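Local coordinates for protein GCN5-related N-acetyltransferase (Brucella melitensis biovar Abortus 2308, PDB 3TCV) that probably transfers an acetyl group from acetyl-CoA to an amine, perhaps the N-terminal serine or alanine of a protein, as a member of the GNAT family, at residues Q115-I120 / G125-G130; F149-Y154 / R162-E167; R45-P48 / Q52-G55; D56-A61 / A83-W88; F71-E76 / N170-S175. One frame throughout, in Å; residues are numbered along the deposited sequence.

Contact 1 (Q115-I120 / G125-G130); sequences QALMRI and GVIEIG
Met118 and Glu128 face each other as a hydrogen-bonded pair of the antiparallel hairpin made by strands 110-121 and 126-134, and their side chains run side by side on the same face of the sheet. Met118 N donates to Glu128 O at 2.9 Å, and Glu128 N returns a bond to Met118 O. Ala116 and Gly130 repeat this pairing two residues along, while Leu117 and Ile129 form the non-hydrogen-bonded pair between them.

The Glu128 chain can be followed outward. Its CB sits 3.5 Å from Met118 O. CG, anti to the backbone N (chi1 171°), then passes alongside Met118 CG, and CD stays beside that same methylene. At the tip the two oxygens part company: OE2 lies 3.5 Å from Met118 SD, whereas OE1 takes a 2.9 Å salt bridge from Arg119 NH1 on its anti lone pair. The guanidinium and carboxylate planes are 40° apart, and the N-H points at the oxygen with an angle of 148°. Met118 SD also packs 3.6 Å from Gly130 CA.

On the other face, where Leu117 points, Ile127 CD1 lies 3.9 Å from Leu117 CB and equally close to Ile120 CG1. Helix 142-158 closes over this greasy side, with Phe151 against Leu117 and Ile129.

Glu167 lies close to Glu128 as well. Arg119 NH1 also makes a salt bridge to Glu165 on strand 163-169, so one guanidinium nitrogen serves two buried carboxylates and joins the hairpin to that strand through charge.

Contact 2 (F149-Y154 / R162-E167); sequences FLFMQY and RRYEWE
Between 149-154 and 162-167 the contact is made by Tyr164, which reaches Phe151 and Met152. Ahead of it in the strand, Arg163 takes no part in the helix packing and turns to Glu165 on its own strand: NE and NH2 both grip Glu165 OE1, NE at 2.9 Å, arriving from opposite faces of the carboxylate plane. NH2 also makes a salt bridge to Glu187, and NH1 bonds Arg191 O of the second subunit.

Tyr164 itself points at the helix, and its chi1 of -179° swings the ring away from its own backbone N and straight out to the helix backbone. Met152 CA stands 4.3 Å from the ring centroid and 30° off the normal, an off-centre CH-pi contact. The methionine chain crosses the tyrosine at about a right angle, with CG 3.6 Å from Tyr164 CE2, and SD adds an oblique Met-aromatic contact 4.7 Å from the ring centroid. This is helix-on-sheet packing inside a beta-alpha-beta unit, in which helix 142-158 connects the parallel neighbours 126-134 and 163-169. The phenol OH lies 3.4 Å from Phe151 CB, near the phenylalanine ring plane, while its hydrogen bond goes to Gln148. Further along, Trp166 packs against Phe184.

Contact 3 (R45-P48 / Q52-G55); sequences RLEP and QKHG
The His54 imidazole is met at its edge by the strand: Glu47 OE1 and Pro48 O both approach near the ring plane, and CB of the neighbouring Lys53 lies over the centre of one face, 4.1 Å above it. The bond to the carboxylate is nearly straight, His54 NE2 donating to Glu47 OE1 at 2.8 Å with an angle of 168° at the hydrogen. The acceptor is only 5° out of the ring plane, but the carboxylate is turned 49° against the ring and is met on its anti side, with the donor tilted out of the carboxylate plane. Next to this bond, Pro48 O lies 3.2 Å from His54 CE1.

Lys53 stretches out fully extended and crosses Glu47 at about a right angle, bringing its NZ to 3.3 Å from Glu47 OE1. The other oxygen, Glu47 OE2, is held from within the strand by Arg45 NE at 2.7 Å, almost exactly in the guanidinium plane. Both oxygens are therefore engaged, which fixes the rotation of the carboxylate and probably favours its charged form. On the far side of the imidazole, ND1 is hydrogen-bonded to the backbone N of Asn50.

Here a His-carboxylate hydrogen bond joins a salt-bridge network, tying strand 44-48 to helix 51-61, the strand and helix that open the GNAT fold.

Contact 4 (D56-A61 / A83-W88); sequences DELFAA and AEFEPW
Helices 51-61 and 82-94 approach here at a steep angle, the short axes of 56-61 and 83-88 lying 108° apart and 10.4 Å from one another at their closest, and Phe59 and Phe85 have the nearest CA atoms. Phe85 makes the largest single contribution. With chi1 at -173° its ring turns its back on the backbone N and extends from its own helix into the angle between Leu58 and Phe59. The far end of the ring meets the leucine at its edge: Phe85 CZ is 3.8 Å from Leu58 CG, with CD2 of that leucine in the ring plane.

One side of the same ring runs along the backbone of the first helix, where Phe85 CE2 comes within 3.7 Å of Phe59 N and Phe85 CD2 within 3.8 Å of Phe59 CB. The two phenylalanine side chains cross obliquely, and the Phe59 ring reaches back to the base of its partner, its CD1 4.0 Å from Phe85 CB. Both helices belong to the N-terminal half of the GNAT domain, separated along the chain by the short helix 67-70 and a loop whose Pro79 packs on both Phe59 and Phe85.

One turn beyond Phe85, Trp88 offers the edge of its indole to the leucine, CZ3 lying 4.2 Å from Leu58 CD2. The tryptophan also meets Phe100 edge-to-face, and beside the junction Arg82 makes salt bridges to both Asp56 and Glu86.

Contact 5 (F71-E76 / N170-S175); sequences FTWLFE and NENGPS
An N-capped helix start meets a tryptophan from a beta turn: Asn172, the N-cap of helix 173-182, lies on the indole of Trp73 in the type I turn from Phe71 to Leu74. Asn172 CB sits over the five-membered ring, 3.8 Å from its centroid and 12° off the normal, a CH-pi contact. Beyond it the amide lies almost flat on the indole, the planes 22° apart, with Asn172 CG 3.4 Å from Trp73 CD1. Its nitrogen ND2 comes 3.2 Å from Trp73 CB, a van der Waals approach.

A chi1 of -174° lets the amide lie on the ring while its oxygen turns back to the helix: Ser175 N donates to Asn172 OD1 at 3.2 Å, approaching from well above the carbonyl plane. The six-membered end of the indole belongs to Glu171, whose CB is 3.8 Å from Trp73 CH2 and whose carboxylate stands nearly perpendicular to the ring. Glu171 O lies 3.6 Å from Trp73 CZ2. On the opposite face of the indole, Thr72 CG2 lies over its centre, so the ring is sandwiched between its own turn and the helix start.

Asn172, also the centre of an inverse gamma turn, thus caps helix 173-182 where the chain leaves strand 163-169, with the 71-76 loop packed on the junction.

How the contacts relate
Along the chain contact 3 comes first, on strand 44-48 and helix 51-61. The same helix continues into contact 4, about 12 Å away between centres. Contacts 1 and 2 follow each other on the central sheet, about 7 Å apart between centres, and touch where Ile129 packs on Tyr164. Both are nested inside the long loop closed by contact 5, where Trp166 NE1 probably hydrogen-bonds Ser175 OG. Contacts 4 and 5 alternate along the chain and meet where Trp88 packs on Glu76. Contacts 1 and 2 thus build the sheet and its helix cover, contacts 3 and 4 attach helices 51-61 and 82-94 at one side, and contact 5 ties the 71-76 loop to the start of helix 173-182.

Contact 1 (Q115-I120 / G125-G130)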
# COMPACT_ATOMS: atom_id res chain seq x y z
N GLN B 115 9.81 17.96 1.18
CA GLN B 115 9.43 16.60 1.59
C GLN B 115 7.99 16.62 2.08
O GLN B 115 7.43 17.69 2.28
CB GLN B 115 10.36 16.11 2.72
CG GLN B 115 10.34 16.93 3.99
CD GLN B 115 11.38 16.51 5.02
OE1 GLN B 115 12.54 16.28 4.68
NE2 GLN B 115 10.99 16.43 6.30
N ALA B 116 7.39 15.45 2.28
CA ALA B 116 5.99 15.39 2.66
C ALA B 116 5.68 14.23 3.56
O ALA B 116 6.35 13.18 3.52
CB ALA B 116 5.12 15.32 1.39
N LEU B 117 4.67 14.43 4.41
CA LEU B 117 3.96 13.36 5.09
C LEU B 117 2.81 12.97 4.17
O LEU B 117 2.09 13.86 3.66
CB LEU B 117 3.44 13.82 6.45
CG LEU B 117 4.53 14.12 7.50
CD1 LEU B 117 3.92 14.79 8.73
CD2 LEU B 117 5.30 12.84 7.88
N MET B 118 2.68 11.68 3.89
CA MET B 118 1.74 11.23 2.87
C MET B 118 1.19 9.85 3.17
O MET B 118 1.65 9.19 4.08
CB MET B 118 2.43 11.22 1.49
CG MET B 118 3.64 10.31 1.37
SD MET B 118 4.52 10.60 -0.19
CE MET B 118 3.48 9.60 -1.26
N ARG B 119 0.23 9.43 2.37
CA ARG B 119 -0.50 8.18 2.60
C ARG B 119 -0.90 8.10 4.07
O ARG B 119 -0.65 7.12 4.77
CB ARG B 119 0.33 6.99 2.11
CG ARG B 119 0.55 7.09 0.59
CD ARG B 119 1.37 5.96 -0.00
NE ARG B 119 0.82 4.72 0.44
CZ ARG B 119 1.26 4.03 1.50
NH1 ARG B 119 2.32 4.44 2.18
NH2 ARG B 119 0.62 2.91 1.86
N ILE B 120 -1.56 9.18 4.49
CA ILE B 120 -1.91 9.43 5.87
C ILE B 120 -3.10 8.53 6.26
O ILE B 120 -4.15 8.53 5.57
CB ILE B 120 -2.22 10.93 6.08
CG1 ILE B 120 -1.03 11.82 5.66
CG2 ILE B 120 -2.57 11.20 7.55
CD1 ILE B 120 -1.39 13.29 5.42
N GLY B 125 -3.10 4.80 12.53
CA GLY B 125 -1.86 5.44 12.93
C GLY B 125 -0.70 5.05 12.03
O GLY B 125 0.35 4.66 12.51
N VAL B 126 -0.91 5.11 10.70
CA VAL B 126 0.17 4.77 9.74
C VAL B 126 0.41 5.97 8.84
O VAL B 126 -0.54 6.65 8.42
CB VAL B 126 -0.21 3.53 8.89
CG1 VAL B 126 0.93 3.17 7.92
CG2 VAL B 126 -0.53 2.34 9.79
N ILE B 127 1.68 6.27 8.55
CA ILE B 127 1.98 7.42 7.72
C ILE B 127 3.33 7.20 7.05
O ILE B 127 4.11 6.36 7.50
CB ILE B 127 1.99 8.69 8.58
CG1 ILE B 127 1.93 9.94 7.73
CG2 ILE B 127 3.18 8.70 9.54
CD1 ILE B 127 1.50 11.15 8.56
N GLU B 128 3.56 7.92 5.95
CA GLU B 128 4.81 7.81 5.17
C GLU B 128 5.53 9.15 5.07
O GLU B 128 4.89 10.21 4.96
CB GLU B 128 4.51 7.24 3.76
CG GLU B 128 5.68 7.28 2.77
CD GLU B 128 5.34 6.91 1.33
OE1 GLU B 128 4.42 6.11 1.09
OE2 GLU B 128 6.01 7.45 0.43
N ILE B 129 6.86 9.10 5.15
CA ILE B 129 7.69 10.23 4.72
C ILE B 129 8.06 9.97 3.26
O ILE B 129 8.69 8.98 2.97
CB ILE B 129 8.97 10.47 5.58
CG1 ILE B 129 9.76 11.62 4.96
CG2 ILE B 129 9.82 9.18 5.75
CD1 ILE B 129 10.91 12.15 5.80
N GLY B 130 7.64 10.84 2.35
CA GLY B 130 7.96 10.67 0.94
C GLY B 130 8.03 12.00 0.21
O GLY B 130 8.16 13.06 0.84

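Contact 2 (F149-Y154 / R162-E167)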
# COMPACT_ATOMS: atom_id res chain seq x y z
N PHE B 149 14.45 13.39 10.83
CA PHE B 149 14.27 13.28 12.27
C PHE B 149 13.07 14.07 12.75
O PHE B 149 12.28 13.58 13.55
CB PHE B 149 15.51 13.78 13.04
CG PHE B 149 15.36 13.68 14.54
CD1 PHE B 149 15.35 12.45 15.18
CD2 PHE B 149 15.18 14.83 15.31
CE1 PHE B 149 15.19 12.36 16.56
CE2 PHE B 149 15.03 14.75 16.69
CZ PHE B 149 15.04 13.52 17.32
N LEU B 150 12.96 15.31 12.30
CA LEU B 150 11.86 16.16 12.76
C LEU B 150 10.47 15.59 12.42
O LEU B 150 9.55 15.68 13.21
CB LEU B 150 12.02 17.58 12.25
CG LEU B 150 13.16 18.42 12.85
CD1 LEU B 150 13.36 19.68 12.02
CD2 LEU B 150 12.94 18.73 14.34
N PHE B 151 10.32 15.00 11.23
CA PHE B 151 9.09 14.32 10.89
C PHE B 151 8.87 13.09 11.78
O PHE B 151 7.76 12.86 12.27
CB PHE B 151 9.11 13.86 9.43
CG PHE B 151 8.52 14.83 8.43
CD1 PHE B 151 8.19 16.14 8.75
CD2 PHE B 151 8.33 14.41 7.10
CE1 PHE B 151 7.64 16.99 7.78
CE2 PHE B 151 7.79 15.25 6.14
CZ PHE B 151 7.46 16.54 6.49
N MET B 152 9.92 12.29 11.97
CA MET B 152 9.80 11.04 12.72
C MET B 152 9.38 11.33 14.16
O MET B 152 8.49 10.68 14.74
CB MET B 152 11.10 10.25 12.69
CG MET B 152 10.90 8.82 13.17
SD MET B 152 12.14 7.67 12.54
CE MET B 152 13.57 8.27 13.36
N GLN B 153 10.02 12.35 14.72
CA GLN B 153 9.72 12.78 16.09
C GLN B 153 8.26 13.23 16.24
O GLN B 153 7.59 12.90 17.21
CB GLN B 153 10.63 13.93 16.46
CG GLN B 153 10.51 14.33 17.91
CD GLN B 153 11.62 15.26 18.32
OE1 GLN B 153 12.40 14.95 19.24
NE2 GLN B 153 11.72 16.39 17.63
N TYR B 154 7.80 14.01 15.26
CA TYR B 154 6.43 14.54 15.27
C TYR B 154 5.41 13.41 15.19
O TYR B 154 4.44 13.38 15.96
CB TYR B 154 6.28 15.49 14.10
CG TYR B 154 4.89 16.04 13.90
CD1 TYR B 154 4.24 16.78 14.90
CD2 TYR B 154 4.23 15.86 12.68
CE1 TYR B 154 2.97 17.31 14.68
CE2 TYR B 154 2.97 16.38 12.46
CZ TYR B 154 2.34 17.10 13.46
OH TYR B 154 1.08 17.59 13.18
N ARG B 162 1.74 4.47 14.94
CA ARG B 162 2.23 3.12 15.23
C ARG B 162 3.29 2.66 14.22
O ARG B 162 4.03 1.73 14.49
CB ARG B 162 1.09 2.08 15.11
CG ARG B 162 -0.13 2.29 15.95
CD ARG B 162 -1.02 1.06 15.87
NE ARG B 162 -0.40 -0.09 16.53
CZ ARG B 162 -0.39 -1.34 16.07
NH1 ARG B 162 -0.96 -1.66 14.90
NH2 ARG B 162 0.22 -2.28 16.76
N ARG B 163 3.25 3.23 13.02
CA ARG B 163 4.02 2.74 11.87
C ARG B 163 4.36 3.90 10.95
O ARG B 163 3.46 4.69 10.54
CB ARG B 163 3.18 1.68 11.13
CG ARG B 163 3.70 1.20 9.78
CD ARG B 163 2.74 0.26 9.05
NE ARG B 163 3.22 0.02 7.69
CZ ARG B 163 4.24 -0.77 7.36
NH1 ARG B 163 4.81 -1.54 8.26
NH2 ARG B 163 4.65 -0.86 6.11
N TYR B 164 5.65 4.03 10.64
CA TYR B 164 6.20 5.14 9.85
C TYR B 164 6.95 4.54 8.67
O TYR B 164 7.84 3.71 8.84
CB TYR B 164 7.12 5.94 10.76
CG TYR B 164 7.79 7.16 10.18
CD1 TYR B 164 7.06 8.18 9.60
CD2 TYR B 164 9.16 7.32 10.27
CE1 TYR B 164 7.70 9.32 9.13
CE2 TYR B 164 9.81 8.45 9.81
CZ TYR B 164 9.07 9.45 9.23
OH TYR B 164 9.70 10.58 8.77
N GLU B 165 6.50 4.86 7.46
CA GLU B 165 6.94 4.15 6.28
C GLU B 165 7.89 4.93 5.39
O GLU B 165 7.79 6.17 5.28
CB GLU B 165 5.73 3.76 5.41
CG GLU B 165 4.71 2.86 6.05
CD GLU B 165 3.43 2.72 5.27
OE1 GLU B 165 2.87 1.61 5.33
OE2 GLU B 165 2.94 3.71 4.65
N TRP B 166 8.74 4.17 4.70
CA TRP B 166 9.60 4.65 3.61
C TRP B 166 9.41 3.71 2.43
O TRP B 166 9.41 2.50 2.60
CB TRP B 166 11.04 4.61 4.07
CG TRP B 166 12.07 5.14 3.10
CD1 TRP B 166 12.54 4.55 1.93
CD2 TRP B 166 12.88 6.35 3.27
NE1 TRP B 166 13.54 5.33 1.36
CE2 TRP B 166 13.76 6.43 2.11
CE3 TRP B 166 12.91 7.39 4.20
CZ2 TRP B 166 14.66 7.49 1.94
CZ3 TRP B 166 13.81 8.44 4.01
CH2 TRP B 166 14.66 8.49 2.91
N GLU B 167 9.18 4.25 1.24
CA GLU B 167 9.13 3.42 0.03
C GLU B 167 9.92 4.13 -1.06
O GLU B 167 9.93 5.39 -1.14
CB GLU B 167 7.69 3.12 -0.44
CG GLU B 167 6.76 4.33 -0.44
CD GLU B 167 5.62 4.28 -1.44
OE1 GLU B 167 4.59 4.96 -1.17
OE2 GLU B 167 5.73 3.62 -2.50

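Contact 3 (R45-P48 / Q52-G55)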
# COMPACT_ATOMS: atom_id res chain seq x y z
N ARG B 45 15.11 23.97 9.11
CA ARG B 45 13.76 24.36 9.46
C ARG B 45 12.80 23.80 8.41
O ARG B 45 13.10 23.84 7.22
CB ARG B 45 13.67 25.89 9.51
CG ARG B 45 12.31 26.40 9.95
CD ARG B 45 12.40 27.86 10.37
NE ARG B 45 12.50 28.76 9.23
CZ ARG B 45 13.61 29.39 8.82
NH1 ARG B 45 14.77 29.26 9.47
NH2 ARG B 45 13.55 30.20 7.75
N LEU B 46 11.66 23.28 8.87
CA LEU B 46 10.61 22.80 7.99
C LEU B 46 9.44 23.76 8.08
O LEU B 46 8.95 24.00 9.17
CB LEU B 46 10.15 21.38 8.38
CG LEU B 46 11.24 20.31 8.54
CD1 LEU B 46 10.67 18.92 8.87
CD2 LEU B 46 12.08 20.28 7.27
N GLU B 47 9.02 24.30 6.94
CA GLU B 47 7.85 25.17 6.85
C GLU B 47 6.81 24.57 5.89
O GLU B 47 7.16 24.06 4.82
CB GLU B 47 8.28 26.55 6.35
CG GLU B 47 9.13 27.30 7.37
CD GLU B 47 9.58 28.66 6.89
OE1 GLU B 47 9.20 29.08 5.79
OE2 GLU B 47 10.34 29.30 7.63
N PRO B 48 5.52 24.65 6.26
CA PRO B 48 4.48 24.20 5.35
C PRO B 48 4.67 24.84 3.98
O PRO B 48 4.87 26.06 3.90
CB PRO B 48 3.19 24.68 6.02
CG PRO B 48 3.54 24.64 7.47
CD PRO B 48 4.94 25.14 7.53
N GLN B 52 4.23 31.45 -2.65
CA GLN B 52 4.78 32.81 -2.62
C GLN B 52 6.05 32.89 -1.78
O GLN B 52 7.03 33.50 -2.18
CB GLN B 52 3.73 33.82 -2.12
N LYS B 53 6.06 32.22 -0.63
CA LYS B 53 7.23 32.26 0.24
C LYS B 53 8.41 31.43 -0.28
O LYS B 53 9.55 31.86 -0.22
CB LYS B 53 6.86 31.81 1.65
CG LYS B 53 7.96 32.10 2.66
CD LYS B 53 7.48 31.92 4.09
CE LYS B 53 8.61 32.18 5.08
NZ LYS B 53 8.08 32.15 6.47
N HIS B 54 8.12 30.23 -0.79
CA HIS B 54 9.18 29.26 -1.10
C HIS B 54 9.45 29.05 -2.56
O HIS B 54 10.46 28.44 -2.90
CB HIS B 54 8.83 27.90 -0.47
CG HIS B 54 8.58 27.96 1.00
ND1 HIS B 54 7.43 27.51 1.56
CD2 HIS B 54 9.36 28.45 2.05
CE1 HIS B 54 7.48 27.69 2.89
NE2 HIS B 54 8.66 28.26 3.19
N GLY B 55 8.59 29.56 -3.44
CA GLY B 55 8.65 29.24 -4.86
C GLY B 55 9.96 29.53 -5.54
O GLY B 55 10.51 28.68 -6.24

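Contact 4 (D56-A61 / A83-W88)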
# COMPACT_ATOMS: atom_id res chain seq x y z
N ASP B 56 10.47 30.75 -5.37
CA ASP B 56 11.70 31.14 -6.05
C ASP B 56 12.90 30.32 -5.61
O ASP B 56 13.66 29.82 -6.45
CB ASP B 56 11.96 32.63 -5.89
CG ASP B 56 10.91 33.50 -6.59
OD1 ASP B 56 10.07 32.96 -7.37
OD2 ASP B 56 10.90 34.72 -6.35
N GLU B 57 13.08 30.18 -4.30
CA GLU B 57 14.23 29.46 -3.78
C GLU B 57 14.09 27.96 -4.03
O GLU B 57 15.09 27.30 -4.28
CB GLU B 57 14.48 29.77 -2.29
CG GLU B 57 14.92 31.20 -2.04
CD GLU B 57 15.16 31.53 -0.58
OE1 GLU B 57 15.11 30.64 0.29
OE2 GLU B 57 15.40 32.73 -0.28
N LEU B 58 12.87 27.43 -4.01
CA LEU B 58 12.71 25.98 -4.29
C LEU B 58 12.93 25.73 -5.78
O LEU B 58 13.49 24.71 -6.16
CB LEU B 58 11.34 25.46 -3.85
CG LEU B 58 11.11 23.96 -4.07
CD1 LEU B 58 12.16 23.15 -3.33
CD2 LEU B 58 9.69 23.60 -3.64
N PHE B 59 12.51 26.68 -6.62
CA PHE B 59 12.82 26.57 -8.04
C PHE B 59 14.33 26.50 -8.22
O PHE B 59 14.82 25.67 -8.97
CB PHE B 59 12.27 27.74 -8.87
CG PHE B 59 12.83 27.77 -10.27
CD1 PHE B 59 12.46 26.82 -11.20
CD2 PHE B 59 13.78 28.72 -10.62
CE1 PHE B 59 13.02 26.82 -12.46
CE2 PHE B 59 14.33 28.74 -11.90
CZ PHE B 59 13.96 27.79 -12.82
N ALA B 60 15.06 27.38 -7.54
CA ALA B 60 16.51 27.40 -7.62
C ALA B 60 17.11 26.05 -7.24
O ALA B 60 17.92 25.47 -7.98
CB ALA B 60 17.07 28.48 -6.70
N ALA B 61 16.70 25.56 -6.08
CA ALA B 61 17.17 24.25 -5.60
C ALA B 61 16.86 23.11 -6.58
O ALA B 61 17.64 22.17 -6.73
CB ALA B 61 16.57 23.95 -4.22
N ALA B 83 8.45 29.86 -14.49
CA ALA B 83 7.04 29.84 -14.84
C ALA B 83 6.51 28.40 -14.94
O ALA B 83 5.40 28.11 -14.50
CB ALA B 83 6.78 30.59 -16.14
N GLU B 84 7.31 27.49 -15.49
CA GLU B 84 6.88 26.10 -15.67
C GLU B 84 6.76 25.34 -14.35
O GLU B 84 6.08 24.32 -14.30
CB GLU B 84 7.80 25.36 -16.66
CG GLU B 84 7.52 25.71 -18.12
CD GLU B 84 8.42 24.99 -19.13
OE1 GLU B 84 9.44 24.40 -18.75
OE2 GLU B 84 8.11 25.03 -20.34
N PHE B 85 7.40 25.85 -13.31
CA PHE B 85 7.38 25.25 -11.98
C PHE B 85 6.08 25.56 -11.23
O PHE B 85 5.66 24.81 -10.34
CB PHE B 85 8.59 25.78 -11.20
CG PHE B 85 8.80 25.14 -9.85
CD1 PHE B 85 8.92 23.76 -9.75
CD2 PHE B 85 8.98 25.92 -8.72
CE1 PHE B 85 9.17 23.16 -8.53
CE2 PHE B 85 9.22 25.33 -7.49
CZ PHE B 85 9.32 23.94 -7.40
N GLU B 86 5.43 26.66 -11.60
CA GLU B 86 4.31 27.15 -10.81
C GLU B 86 3.14 26.17 -10.64
O GLU B 86 2.63 26.06 -9.54
CB GLU B 86 3.79 28.51 -11.34
CG GLU B 86 2.94 29.26 -10.31
CD GLU B 86 3.69 29.74 -9.08
OE1 GLU B 86 4.93 29.95 -9.12
OE2 GLU B 86 3.04 29.97 -8.02
N PRO B 87 2.72 25.46 -11.70
CA PRO B 87 1.59 24.54 -11.50
C PRO B 87 1.85 23.46 -10.44
O PRO B 87 1.01 23.25 -9.58
CB PRO B 87 1.41 23.91 -12.87
CG PRO B 87 1.85 24.98 -13.81
CD PRO B 87 3.05 25.60 -13.12
N TRP B 88 2.99 22.80 -10.53
CA TRP B 88 3.36 21.81 -9.50
C TRP B 88 3.46 22.42 -8.14
O TRP B 88 3.02 21.83 -7.16
CB TRP B 88 4.67 21.07 -9.84
CG TRP B 88 5.01 20.03 -8.79
CD1 TRP B 88 4.65 18.68 -8.77
CD2 TRP B 88 5.75 20.23 -7.55
NE1 TRP B 88 5.11 18.07 -7.63
CE2 TRP B 88 5.78 18.94 -6.86
CE3 TRP B 88 6.36 21.33 -6.95
CZ2 TRP B 88 6.41 18.79 -5.63
CZ3 TRP B 88 7.00 21.15 -5.72
CH2 TRP B 88 7.01 19.90 -5.08

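Contact 5 (F71-E76 / N170-S175)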
# COMPACT_ATOMS: atom_id res chain seq x y z
N PHE B 71 16.71 14.13 -9.87
CA PHE B 71 15.27 13.87 -10.02
C PHE B 71 14.98 12.51 -10.64
O PHE B 71 13.81 12.18 -10.79
CB PHE B 71 14.60 14.97 -10.85
CG PHE B 71 14.10 16.13 -10.03
CD1 PHE B 71 12.75 16.39 -9.92
CD2 PHE B 71 14.98 16.96 -9.36
CE1 PHE B 71 12.29 17.45 -9.17
CE2 PHE B 71 14.53 18.02 -8.61
CZ PHE B 71 13.18 18.27 -8.51
N THR B 72 16.00 11.73 -10.98
CA THR B 72 15.84 10.47 -11.73
C THR B 72 14.71 9.60 -11.17
O THR B 72 13.82 9.16 -11.93
CB THR B 72 17.13 9.63 -11.70
OG1 THR B 72 18.20 10.37 -12.31
CG2 THR B 72 16.95 8.32 -12.44
N TRP B 73 14.73 9.39 -9.86
CA TRP B 73 13.80 8.45 -9.21
C TRP B 73 12.57 9.09 -8.66
O TRP B 73 11.72 8.39 -8.12
CB TRP B 73 14.50 7.69 -8.08
CG TRP B 73 15.76 7.03 -8.53
CD1 TRP B 73 17.06 7.41 -8.24
CD2 TRP B 73 15.88 5.87 -9.38
NE1 TRP B 73 17.96 6.58 -8.83
CE2 TRP B 73 17.31 5.62 -9.54
CE3 TRP B 73 14.98 5.03 -10.01
CZ2 TRP B 73 17.80 4.57 -10.30
CZ3 TRP B 73 15.47 3.97 -10.78
CH2 TRP B 73 16.85 3.75 -10.93
N LEU B 74 12.48 10.42 -8.73
CA LEU B 74 11.31 11.14 -8.25
C LEU B 74 10.19 11.02 -9.26
O LEU B 74 10.42 10.69 -10.40
CB LEU B 74 11.66 12.61 -8.02
CG LEU B 74 12.58 12.90 -6.84
CD1 LEU B 74 12.65 14.40 -6.58
CD2 LEU B 74 12.10 12.15 -5.61
N PHE B 75 8.96 11.31 -8.84
CA PHE B 75 7.83 11.30 -9.78
C PHE B 75 7.90 12.50 -10.72
O PHE B 75 7.46 12.42 -11.85
CB PHE B 75 6.49 11.28 -9.02
CG PHE B 75 6.32 10.07 -8.13
CD1 PHE B 75 6.59 8.79 -8.61
CD2 PHE B 75 5.90 10.21 -6.82
CE1 PHE B 75 6.45 7.69 -7.79
CE2 PHE B 75 5.75 9.10 -6.00
CZ PHE B 75 6.03 7.84 -6.49
N GLU B 76 8.50 13.60 -10.25
CA GLU B 76 8.58 14.83 -11.02
C GLU B 76 9.84 14.87 -11.89
O GLU B 76 10.80 14.12 -11.68
CB GLU B 76 8.61 16.05 -10.09
CG GLU B 76 7.41 16.25 -9.16
CD GLU B 76 7.31 15.25 -8.00
OE1 GLU B 76 8.34 14.85 -7.39
OE2 GLU B 76 6.16 14.87 -7.68
N ASN B 170 13.04 0.02 -6.05
CA ASN B 170 13.99 -0.95 -5.60
C ASN B 170 15.38 -0.75 -6.25
O ASN B 170 16.38 -1.14 -5.66
CB ASN B 170 13.48 -2.33 -5.89
CG ASN B 170 14.30 -3.38 -5.23
OD1 ASN B 170 14.54 -3.32 -4.01
ND2 ASN B 170 14.73 -4.37 -6.00
N GLU B 171 15.41 -0.13 -7.42
CA GLU B 171 16.69 0.17 -8.12
C GLU B 171 17.32 1.49 -7.63
O GLU B 171 18.44 1.81 -8.05
CB GLU B 171 16.47 0.24 -9.65
CG GLU B 171 16.25 -1.11 -10.33
CD GLU B 171 16.16 -1.04 -11.86
OE1 GLU B 171 16.07 0.07 -12.46
OE2 GLU B 171 16.20 -2.11 -12.49
N ASN B 172 16.62 2.24 -6.79
CA ASN B 172 17.14 3.47 -6.22
C ASN B 172 18.03 3.09 -5.03
O ASN B 172 17.60 3.11 -3.87
CB ASN B 172 16.00 4.43 -5.83
CG ASN B 172 16.49 5.77 -5.37
OD1 ASN B 172 17.68 5.96 -5.12
ND2 ASN B 172 15.57 6.72 -5.25
N GLY B 173 19.29 2.76 -5.34
CA GLY B 173 20.25 2.33 -4.33
C GLY B 173 20.46 3.35 -3.20
O GLY B 173 20.41 2.98 -2.03
N PRO B 174 20.70 4.62 -3.55
CA PRO B 174 20.90 5.64 -2.51
C PRO B 174 19.71 5.78 -1.54
O PRO B 174 19.92 6.01 -0.34
CB PRO B 174 21.10 6.92 -3.30
CG PRO B 174 21.65 6.47 -4.63
CD PRO B 174 21.02 5.14 -4.90
N SER B 175 18.47 5.65 -2.07
CA SER B 175 17.27 5.77 -1.23
C SER B 175 17.15 4.57 -0.31
O SER B 175 16.88 4.75 0.87
CB SER B 175 15.99 5.91 -2.05
OG SER B 175 14.90 6.15 -1.17